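Side-chain contact in o-succinylbenzoate synthase (Synechococcus elongatus, PDB 2OZT), which catalyses the metal-dependent dehydration of SHCHC to 2-succinylbenzoate, a step on the route to phylloquinone: residues L166-N169 with G170-R174. Numbering follows the deposited sequence.
With NA (sodium ion), chain D; PO4 (phosphate ion), chain C.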
loop_
_atom_site.group_PDB
_atom_site.type_symbol
_atom_site.label_atom_id
_atom_site.label_comp_id
_atom_site.label_asym_id
_atom_site.label_seq_id
_atom_site.Cartn_x
_atom_site.Cartn_y
_atom_site.Cartn_z
ATOM N N LEU A 166 10.292 -10.237 4.752
ATOM C CA LEU A 166 10.711 -10.964 3.552
ATOM C C LEU A 166 9.540 -10.998 2.585
ATOM O O LEU A 166 8.503 -11.570 2.925
ATOM C CB LEU A 166 11.111 -12.390 3.901
ATOM C CG LEU A 166 12.213 -12.480 4.944
ATOM C CD1 LEU A 166 12.471 -13.982 5.282
ATOM C CD2 LEU A 166 13.468 -11.772 4.486
ATOM N N ASP A 167 9.685 -10.451 1.388
ATOM C CA ASP A 167 8.561 -10.375 0.479
ATOM C C ASP A 167 8.728 -11.352 -0.671
ATOM O O ASP A 167 9.558 -11.125 -1.551
ATOM C CB ASP A 167 8.439 -8.940 -0.043
ATOM C CG ASP A 167 7.123 -8.682 -0.744
ATOM O OD1 ASP A 167 6.274 -9.612 -0.911
ATOM O OD2 ASP A 167 6.861 -7.515 -1.158
ATOM N N ALA A 168 7.895 -12.393 -0.669
ATOM C CA ALA A 168 7.935 -13.349 -1.751
ATOM C C ALA A 168 7.067 -12.992 -2.950
ATOM O O ALA A 168 7.196 -13.624 -4.030
ATOM C CB ALA A 168 7.561 -14.723 -1.230
ATOM N N ASN A 169 6.148 -12.026 -2.800
ATOM C CA ASN A 169 5.272 -11.623 -3.903
ATOM C C ASN A 169 4.563 -12.788 -4.564
ATOM O O ASN A 169 4.326 -12.790 -5.775
ATOM C CB ASN A 169 6.024 -10.784 -4.942
ATOM C CG ASN A 169 6.571 -9.523 -4.349
ATOM O OD1 ASN A 169 7.772 -9.406 -4.118
ATOM N ND2 ASN A 169 5.681 -8.574 -4.069
ATOM N N GLY A 170 4.190 -13.773 -3.749
ATOM C CA GLY A 170 3.408 -14.892 -4.255
ATOM C C GLY A 170 4.219 -15.831 -5.140
ATOM O O GLY A 170 3.625 -16.598 -5.913
ATOM N N SER A 171 5.551 -15.791 -5.058
ATOM C CA SER A 171 6.364 -16.514 -6.035
ATOM C C SER A 171 6.763 -17.933 -5.631
ATOM O O SER A 171 7.378 -18.656 -6.454
ATOM C CB SER A 171 7.623 -15.704 -6.347
ATOM O OG SER A 171 8.466 -15.685 -5.238
ATOM N N TRP A 172 6.480 -18.355 -4.406
ATOM C CA TRP A 172 6.872 -19.718 -4.003
ATOM C C TRP A 172 5.751 -20.677 -4.331
ATOM O O TRP A 172 4.573 -20.337 -4.225
ATOM C CB TRP A 172 7.123 -19.795 -2.497
ATOM C CG TRP A 172 8.312 -19.048 -2.032
ATOM C CD1 TRP A 172 9.463 -18.731 -2.739
ATOM C CD2 TRP A 172 8.531 -18.597 -0.688
ATOM N NE1 TRP A 172 10.342 -18.062 -1.915
ATOM C CE2 TRP A 172 9.804 -17.978 -0.651
ATOM C CE3 TRP A 172 7.766 -18.642 0.483
ATOM C CZ2 TRP A 172 10.294 -17.367 0.509
ATOM C CZ3 TRP A 172 8.278 -18.099 1.635
ATOM C CH2 TRP A 172 9.546 -17.465 1.641
ATOM N N ASP A 173 6.109 -21.911 -4.703
ATOM C CA ASP A 173 5.098 -22.973 -4.661
ATOM C C ASP A 173 4.951 -23.511 -3.236
ATOM O O ASP A 173 5.673 -23.117 -2.330
ATOM C CB ASP A 173 5.329 -24.082 -5.704
ATOM C CG ASP A 173 6.603 -24.861 -5.507
ATOM O OD1 ASP A 173 7.108 -25.018 -4.368
ATOM O OD2 ASP A 173 7.093 -25.386 -6.542
ATOM N N ARG A 174 3.958 -24.354 -3.030
ATOM C CA ARG A 174 3.604 -24.722 -1.683
ATOM C C ARG A 174 4.748 -25.500 -0.985
ATOM O O ARG A 174 5.047 -25.271 0.176
ATOM C CB ARG A 174 2.295 -25.530 -1.671
ATOM C CG ARG A 174 1.026 -24.727 -2.054
ATOM C CD ARG A 174 -0.219 -25.625 -2.196
ATOM N NE ARG A 174 -0.009 -26.505 -3.353
ATOM C CZ ARG A 174 -0.023 -27.838 -3.311
ATOM N NH1 ARG A 174 -0.312 -28.470 -2.188
ATOM N NH2 ARG A 174 0.243 -28.527 -4.420
HETATM NA NA NA D . 3.885 -8.978 -1.447
HETATM P P PO4 C . 1.959 -25.765 -6.406
HETATM O O1 PO4 C . 2.049 -24.953 -7.675
HETATM O O2 PO4 C . 0.547 -26.293 -6.343
HETATM O O3 PO4 C . 2.967 -26.913 -6.355
HETATM O O4 PO4 C . 2.141 -24.910 -5.185
#
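The backbone bond from S171 N to A168 O closes a type I' turn over A168-S171, and S171 OG adds a second bond to the same oxygen. S171 OG, 2.7 Å from A168 O, lies in the carbonyl plane on a lone pair, whereas S171 N, 2.9 Å from the same oxygen, sits above that plane. A chi1 of 69° places OG between the backbone N and carbonyl carbon of S171, turned back to this acceptor. N169 and G170, the two inner residues of the turn, both take positive phi.

The apolar part is a CH-pi contact: A168 CB stands over one face of the W172 indole, 4.0 Å from CE2 and almost on the normal of the six-membered ring. W180 of helix 174-187 also stacks with W172, and V195 of strand 192-196 touches it.

On the metal side, D167 OD1 binds the sodium ion at 2.5 Å, with D221 and E222 as further ligands. The same OD1 receives N169 N at 3.1 Å, from above the carboxylate plane, in an Asx turn. N169 ND2 makes a weak bond to D167 OD2 and a hydrogen bond to E222; K136 forms a salt bridge with OD2, probably offsetting the negative charge gathered here.

Farther along, D173 N-caps helix 174-187. O4 of a phosphate, probably from the crystallisation liquor, accepts a hydrogen bond from R174 N (2.9 Å), while its O2 lies at the edge of the R174 guanidinium, hydrogen-bonded to NE and NH2.

The link from strand 163-167 to helix 174-187 is a beta/alpha unit of the barrel, and a metal-binding aspartate at the C-terminal end of its strand is characteristic of the enolase superfamily; D167 is a magnesium ligand of this enzyme.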